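Local coordinates for protein dally-like, isoform A (Drosophila melanogaster, PDB 6XTZ) that serves as a cell-surface glypican that binds Wnt and Hedgehog family proteins and shields the palmitoleate lipid of Wnt so that signalling can act at a distance, at residues Asn117-Ser122 with Tyr151-Thr156; Ala224-Ala229 with Lys256-Tyr261; Ala280-Gly285 with Asn535-Gln540. The protein carries 5 engineered substitutions. All coordinates share one frame; numbering follows the deposited sequence.

Interaction 1: Asn117-Ser122 with Tyr151-Thr156; sequences NSYVFS and YQKMFT
Near the palmitoleate pocket of the glypican core, K153 of helix 139-158 reaches across to Y119 and N117, where helix 118-134 begins. The polar link is a single hydrogen bond, with K153 NZ donating to Y119 OH at 2.8 Å. Ring and lysine come from opposite directions, and NZ lies oblique to the ring. The lysine runs nearly straight through its methylenes and then turns at the last bond (chi4 47°), which brings NZ round to the hydroxyl. N117 and K153 slide past each other in opposite senses, the asparagine CG lying 3.7 Å from K153 CE. V120 CG2 packs against one face of the Y119 ring, 3.5 Å from its plane and offset toward the rim. In this part of the all-helical fold, the start of helix 118-134 meets helix 139-158, with an exposed tyrosine and a buried valine. V120 also packs on F146, T149 and L150 of helix 139-158, while F121 turns its ring edge-to-face with F146, a residue that lines the pocket of the bound O-palmitoleoyl serine. The V120 side chain comes to about 9 Å from that ligand. On the lysine side, T156 OG1 donates to K153 O at 2.6 Å, one turn along the helix; S122 OG makes the corresponding bond to Y119 O at 3.2 Å.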
# COMPACT_ATOMS: atom_id res chain seq x y z
N ASN A 117 1.90 -11.01 41.30
CA ASN A 117 2.27 -9.87 40.48
C ASN A 117 1.82 -10.02 39.03
O ASN A 117 2.38 -9.38 38.14
CB ASN A 117 3.78 -9.63 40.53
CG ASN A 117 4.32 -9.66 41.93
OD1 ASN A 117 5.35 -10.28 42.19
ND2 ASN A 117 3.64 -9.00 42.85
N SER A 118 0.82 -10.87 38.78
CA SER A 118 0.35 -11.06 37.41
C SER A 118 -0.20 -9.77 36.81
O SER A 118 -0.18 -9.60 35.59
CB SER A 118 -0.71 -12.16 37.36
OG SER A 118 -1.88 -11.76 38.06
N TYR A 119 -0.68 -8.85 37.66
CA TYR A 119 -1.23 -7.60 37.17
C TYR A 119 -0.19 -6.76 36.45
O TYR A 119 -0.52 -6.03 35.51
CB TYR A 119 -1.85 -6.81 38.32
CG TYR A 119 -0.84 -6.23 39.30
CD1 TYR A 119 -0.31 -7.01 40.33
CD2 TYR A 119 -0.41 -4.92 39.19
CE1 TYR A 119 0.61 -6.48 41.22
CE2 TYR A 119 0.51 -4.38 40.07
CZ TYR A 119 1.01 -5.17 41.09
OH TYR A 119 1.92 -4.64 41.96
N VAL A 120 1.08 -6.84 36.86
CA VAL A 120 2.13 -6.10 36.17
C VAL A 120 2.27 -6.58 34.74
O VAL A 120 2.53 -5.80 33.82
CB VAL A 120 3.47 -6.23 36.94
CG1 VAL A 120 4.54 -5.37 36.27
CG2 VAL A 120 3.29 -5.83 38.39
N PHE A 121 2.07 -7.88 34.51
CA PHE A 121 2.20 -8.44 33.17
C PHE A 121 0.93 -8.23 32.35
O PHE A 121 1.00 -7.99 31.15
CB PHE A 121 2.55 -9.93 33.26
CG PHE A 121 3.89 -10.19 33.88
CD1 PHE A 121 4.03 -10.29 35.26
CD2 PHE A 121 5.02 -10.35 33.09
CE1 PHE A 121 5.26 -10.53 35.83
CE2 PHE A 121 6.25 -10.59 33.66
CZ PHE A 121 6.37 -10.69 35.03
N SER A 122 -0.25 -8.33 32.99
CA SER A 122 -1.49 -8.09 32.26
C SER A 122 -1.63 -6.63 31.86
O SER A 122 -2.17 -6.34 30.78
CB SER A 122 -2.69 -8.54 33.09
OG SER A 122 -2.87 -7.71 34.23
N TYR A 151 11.95 -3.74 38.92
CA TYR A 151 13.13 -3.35 39.68
C TYR A 151 12.77 -3.09 41.14
O TYR A 151 13.53 -3.43 42.05
CB TYR A 151 13.79 -2.12 39.07
CG TYR A 151 14.40 -2.34 37.70
CD1 TYR A 151 14.65 -3.61 37.21
CD2 TYR A 151 14.74 -1.26 36.89
CE1 TYR A 151 15.22 -3.81 35.97
CE2 TYR A 151 15.30 -1.44 35.65
CZ TYR A 151 15.54 -2.72 35.19
OH TYR A 151 16.10 -2.90 33.94
N GLN A 152 11.61 -2.47 41.38
CA GLN A 152 11.20 -2.17 42.74
C GLN A 152 10.84 -3.44 43.51
O GLN A 152 11.27 -3.63 44.65
CB GLN A 152 10.02 -1.20 42.73
CG GLN A 152 10.31 0.13 42.05
CD GLN A 152 9.11 1.06 42.06
OE1 GLN A 152 8.49 1.28 43.10
NE2 GLN A 152 8.78 1.60 40.90
N LYS A 153 10.04 -4.31 42.89
CA LYS A 153 9.64 -5.55 43.56
C LYS A 153 10.84 -6.46 43.80
O LYS A 153 10.93 -7.11 44.84
CB LYS A 153 8.57 -6.27 42.74
CG LYS A 153 7.19 -5.67 42.89
CD LYS A 153 6.19 -6.32 41.95
CE LYS A 153 4.77 -6.03 42.40
NZ LYS A 153 4.58 -4.58 42.71
N MET A 154 11.77 -6.51 42.84
CA MET A 154 12.97 -7.32 43.02
C MET A 154 13.85 -6.79 44.14
O MET A 154 14.67 -7.54 44.68
CB MET A 154 13.76 -7.39 41.72
CG MET A 154 14.48 -8.71 41.51
SD MET A 154 13.34 -10.09 41.32
CE MET A 154 14.49 -11.46 41.16
N PHE A 155 13.70 -5.52 44.50
CA PHE A 155 14.48 -4.94 45.59
C PHE A 155 13.86 -5.22 46.95
O PHE A 155 14.58 -5.33 47.95
CB PHE A 155 14.64 -3.43 45.37
CG PHE A 155 15.15 -2.69 46.57
CD1 PHE A 155 16.49 -2.74 46.91
CD2 PHE A 155 14.29 -1.94 47.35
CE1 PHE A 155 16.97 -2.05 48.01
CE2 PHE A 155 14.76 -1.25 48.45
CZ PHE A 155 16.10 -1.31 48.79
N THR A 156 12.53 -5.35 47.01
CA THR A 156 11.88 -5.61 48.29
C THR A 156 12.16 -7.03 48.77
O THR A 156 12.56 -7.23 49.93
CB THR A 156 10.37 -5.38 48.17
OG1 THR A 156 9.90 -5.90 46.91
CG2 THR A 156 10.05 -3.90 48.26

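Interaction 2: Ala224-Ala229 with Lys256-Tyr261; sequences ADCTGA and KGCLHY
C226 and C258 are joined by a disulfide, and the bridge itself is the whole of the side-chain contact. SG meets SG at 2.0 Å, and the CB-SG-SG-CB torsion of 92° sets the two CB-SG bonds almost square to each other, close to the relaxed value for a disulfide. The positive sign makes the bridge right-handed. The two cysteines arrive from their helices by different rotations. In C226 the sulfur lies opposite the backbone nitrogen (chi1 161°), whereas in C258 it lies opposite the carbonyl carbon (chi1 -79°), tucked beside its own N. C226 CB and C258 CB end 3.8 Å apart. C226 CA and C258 CA are 4.8 Å apart, so the backbones approach closely here, although no hydrogen bond joins them. Both residues are buried. The bridge is one of a group in the cysteine-rich part of the glypican core, where C40-C236, C49-C239, C247-C483 and C251-C468 also tie helices and loops together. C258 is the last residue of its helix in helical conformation, and L259 leaves it before the 3-10 turn that includes H260 and Y261. Helix 224-234 is therefore fastened to the very end of helix 248-258. Beside them runs helix 51-110, which C258 touches at L65 and T227 at R62, while Y261 leans on Q515 and M519 of helix 513-538.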
# COMPACT_ATOMS: atom_id res chain seq x y z
N ALA A 224 -12.20 16.10 -21.02
CA ALA A 224 -12.57 16.22 -22.42
C ALA A 224 -11.38 16.00 -23.35
O ALA A 224 -11.54 15.46 -24.44
CB ALA A 224 -13.20 17.59 -22.68
N ASP A 225 -10.18 16.42 -22.92
CA ASP A 225 -9.00 16.21 -23.76
C ASP A 225 -8.71 14.73 -23.96
O ASP A 225 -8.18 14.33 -25.00
CB ASP A 225 -7.79 16.91 -23.15
CG ASP A 225 -7.88 18.42 -23.25
OD1 ASP A 225 -8.88 18.93 -23.79
OD2 ASP A 225 -6.94 19.11 -22.79
N CYS A 226 -9.06 13.89 -22.98
CA CYS A 226 -8.87 12.46 -23.13
C CYS A 226 -9.82 11.88 -24.17
O CYS A 226 -9.44 11.01 -24.96
CB CYS A 226 -9.05 11.74 -21.79
SG CYS A 226 -9.37 9.97 -21.95
N THR A 227 -11.07 12.35 -24.17
CA THR A 227 -12.06 11.83 -25.12
C THR A 227 -11.59 12.03 -26.56
O THR A 227 -11.72 11.11 -27.38
CB THR A 227 -13.41 12.51 -24.90
OG1 THR A 227 -13.80 12.36 -23.53
CG2 THR A 227 -14.47 11.88 -25.79
N GLY A 228 -11.04 13.20 -26.87
CA GLY A 228 -10.61 13.46 -28.24
C GLY A 228 -9.50 12.52 -28.69
O GLY A 228 -9.59 11.91 -29.76
N ALA A 229 -8.45 12.39 -27.89
CA ALA A 229 -7.33 11.53 -28.26
C ALA A 229 -7.74 10.06 -28.27
O ALA A 229 -7.20 9.27 -29.05
CB ALA A 229 -6.16 11.74 -27.30
N LYS A 256 -1.94 6.53 -21.55
CA LYS A 256 -1.07 7.19 -20.59
C LYS A 256 -1.48 8.65 -20.39
O LYS A 256 -1.43 9.17 -19.27
CB LYS A 256 0.39 7.11 -21.02
CG LYS A 256 1.08 5.80 -20.67
CD LYS A 256 2.59 5.92 -20.83
CE LYS A 256 3.30 4.72 -20.22
NZ LYS A 256 4.78 4.93 -20.19
N GLY A 257 -1.89 9.32 -21.47
CA GLY A 257 -2.35 10.69 -21.34
C GLY A 257 -3.70 10.79 -20.66
O GLY A 257 -3.92 11.67 -19.82
N CYS A 258 -4.62 9.90 -21.02
CA CYS A 258 -5.91 9.85 -20.34
C CYS A 258 -5.75 9.63 -18.84
O CYS A 258 -6.47 10.21 -18.03
CB CYS A 258 -6.79 8.76 -20.95
SG CYS A 258 -7.58 9.20 -22.52
N LEU A 259 -4.79 8.79 -18.46
CA LEU A 259 -4.54 8.46 -17.06
C LEU A 259 -3.31 9.17 -16.51
O LEU A 259 -2.69 8.69 -15.56
CB LEU A 259 -4.40 6.95 -16.89
CG LEU A 259 -5.49 6.08 -17.51
CD1 LEU A 259 -5.22 4.61 -17.23
CD2 LEU A 259 -6.86 6.49 -17.00
N HIS A 260 -2.93 10.31 -17.09
CA HIS A 260 -1.72 10.99 -16.67
C HIS A 260 -1.84 11.60 -15.28
O HIS A 260 -0.82 11.87 -14.65
CB HIS A 260 -1.34 12.08 -17.67
CG HIS A 260 0.01 12.68 -17.43
ND1 HIS A 260 1.17 11.93 -17.44
CD2 HIS A 260 0.39 13.95 -17.16
CE1 HIS A 260 2.20 12.71 -17.19
NE2 HIS A 260 1.76 13.94 -17.01
N TYR A 261 -3.06 11.80 -14.78
CA TYR A 261 -3.24 12.28 -13.42
C TYR A 261 -2.72 11.30 -12.38
O TYR A 261 -2.63 11.65 -11.20
CB TYR A 261 -4.71 12.59 -13.15
CG TYR A 261 -5.63 11.39 -13.21
CD1 TYR A 261 -6.21 10.99 -14.41
CD2 TYR A 261 -5.94 10.67 -12.06
CE1 TYR A 261 -7.05 9.89 -14.46
CE2 TYR A 261 -6.78 9.58 -12.10
CZ TYR A 261 -7.33 9.19 -13.31
OH TYR A 261 -8.17 8.10 -13.35

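Interaction 3: Ala280-Gly285 with Asn535-Gln540; sequences AERLLG and NAYNGQ
R282 NE donates the one hydrogen bond that crosses between the two helices, reaching the main-chain oxygen Y537 O at 3.1 Å. The bond is fairly straight at the hydrogen (153°), and the donor lies in the carbonyl plane, although the oxygen is tilted somewhat out of the guanidinium plane. Within the all-helical glypican core, this joins the end of helix 263-283 to the end of helix 513-538. The accepted carbonyl belongs to the last turn of its helix, where the negative end of the helix dipole would probably favour a cation. The same arginine also lies flat on the tyrosine: guanidinium and ring are stacked with their planes 15° apart and their centres 3.9 Å apart, a cation-pi pair in which the charge sits off the middle of the ring. Y537 CE1 stands over the centre of the guanidinium, and R282 NH2 lies over the rim of the ring, 3.2 Å from Y537 CZ. A bend at the second torsion (chi2 -79°) folds the arginine across the tyrosine, so that its CG packs on Y537 CD1 at 3.5 Å while the group beyond covers the face. With NE engaged by the carbonyl and the plane pressed on the ring, rotation of the guanidinium is well restrained. F287 adds a second cation-pi partner for R282. E281 stays at the margin; its OE1 comes up near the ring plane at the tyrosine edge, and its attraction to R282 is long and purely electrostatic. Past N538 the helix stops at G539, which has positive phi. The Q540 amide then folds back over this end: Q540 OE1 accepts from N538 ND2 at 2.9 Å, and Q540 NE2 donates to N535 OD1 at 3.0 Å.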
# COMPACT_ATOMS: atom_id res chain seq x y z
N ALA A 280 8.19 -6.28 5.37
CA ALA A 280 7.91 -7.71 5.33
C ALA A 280 9.17 -8.53 5.55
O ALA A 280 9.12 -9.62 6.12
CB ALA A 280 7.25 -8.09 4.01
N GLU A 281 10.32 -8.02 5.09
CA GLU A 281 11.58 -8.70 5.36
C GLU A 281 11.90 -8.70 6.85
O GLU A 281 12.38 -9.70 7.39
CB GLU A 281 12.71 -8.03 4.57
CG GLU A 281 14.04 -8.76 4.63
CD GLU A 281 15.17 -7.96 4.00
OE1 GLU A 281 15.62 -6.97 4.62
OE2 GLU A 281 15.60 -8.32 2.89
N ARG A 282 11.63 -7.58 7.52
CA ARG A 282 11.84 -7.50 8.96
C ARG A 282 10.88 -8.41 9.71
O ARG A 282 11.28 -9.11 10.65
CB ARG A 282 11.69 -6.05 9.43
CG ARG A 282 12.80 -5.13 8.99
CD ARG A 282 14.03 -5.29 9.86
NE ARG A 282 15.03 -4.26 9.59
CZ ARG A 282 16.11 -4.45 8.84
NH1 ARG A 282 16.34 -5.64 8.29
NH2 ARG A 282 16.97 -3.46 8.64
N LEU A 283 9.60 -8.41 9.31
CA LEU A 283 8.60 -9.21 10.01
C LEU A 283 8.87 -10.70 9.89
O LEU A 283 8.54 -11.46 10.80
CB LEU A 283 7.21 -8.88 9.48
CG LEU A 283 6.71 -7.46 9.76
CD1 LEU A 283 5.31 -7.27 9.20
CD2 LEU A 283 6.75 -7.17 11.25
N LEU A 284 9.46 -11.13 8.78
CA LEU A 284 9.84 -12.53 8.61
C LEU A 284 11.21 -12.84 9.17
O LEU A 284 11.63 -14.00 9.14
CB LEU A 284 9.79 -12.91 7.12
CG LEU A 284 8.42 -12.79 6.45
CD1 LEU A 284 8.54 -12.98 4.95
CD2 LEU A 284 7.44 -13.79 7.05
N GLY A 285 11.93 -11.84 9.68
CA GLY A 285 13.26 -12.05 10.20
C GLY A 285 13.49 -11.44 11.57
O GLY A 285 12.93 -11.91 12.57
N ASN A 535 10.42 4.37 8.56
CA ASN A 535 10.78 4.47 9.97
C ASN A 535 10.66 3.12 10.66
O ASN A 535 11.52 2.75 11.47
CB ASN A 535 9.89 5.50 10.67
CG ASN A 535 10.22 6.93 10.25
OD1 ASN A 535 11.36 7.24 9.92
ND2 ASN A 535 9.21 7.79 10.27
N ALA A 536 9.60 2.36 10.35
CA ALA A 536 9.42 1.05 10.96
C ALA A 536 10.51 0.08 10.54
O ALA A 536 10.91 -0.78 11.33
CB ALA A 536 8.04 0.49 10.61
N TYR A 537 11.01 0.21 9.31
CA TYR A 537 12.09 -0.65 8.85
C TYR A 537 13.38 -0.38 9.62
O TYR A 537 14.11 -1.32 9.97
CB TYR A 537 12.32 -0.47 7.35
CG TYR A 537 13.49 -1.25 6.81
CD1 TYR A 537 13.40 -2.62 6.61
CD2 TYR A 537 14.69 -0.62 6.49
CE1 TYR A 537 14.47 -3.35 6.11
CE2 TYR A 537 15.76 -1.34 6.00
CZ TYR A 537 15.65 -2.70 5.81
OH TYR A 537 16.71 -3.42 5.31
N ASN A 538 13.68 0.89 9.89
CA ASN A 538 14.89 1.23 10.63
C ASN A 538 14.71 1.09 12.13
O ASN A 538 15.70 0.90 12.85
CB ASN A 538 15.34 2.66 10.30
CG ASN A 538 16.70 2.99 10.87
OD1 ASN A 538 17.60 2.15 10.89
ND2 ASN A 538 16.87 4.22 11.35
N GLY A 539 13.48 1.19 12.63
CA GLY A 539 13.20 0.98 14.03
C GLY A 539 13.55 2.13 14.95
O GLY A 539 13.48 1.96 16.17
N GLN A 540 13.91 3.29 14.41
CA GLN A 540 14.25 4.43 15.24
C GLN A 540 13.01 5.29 15.50
O GLN A 540 12.04 5.27 14.74
CB GLN A 540 15.35 5.27 14.58
CG GLN A 540 14.86 6.53 13.87
CD GLN A 540 14.15 6.24 12.56
OE1 GLN A 540 14.21 5.12 12.05
NE2 GLN A 540 13.48 7.25 12.01

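How the interactions relate
The three contacts are strung along an elongated, all-helical molecule. Interactions 1 and 2 lie on opposite sides of the chain's centre, with their own centres about 66 Å apart; interaction 3 is nearer the middle, its centre about 31 Å from that of interaction 1 and about 40 Å from that of interaction 2. None touches another. In sequence they follow in series, and helix 263-283 comes directly after the part holding 256-261. Helix 513-538 spans two of the sites, since Y261 meets its early turns and interaction 3 its end. Interaction 3 joins chain parts flanking the unmodelled 324-437, and disulfide-tied region and lipid-pocket surroundings belong to one elongated helical body.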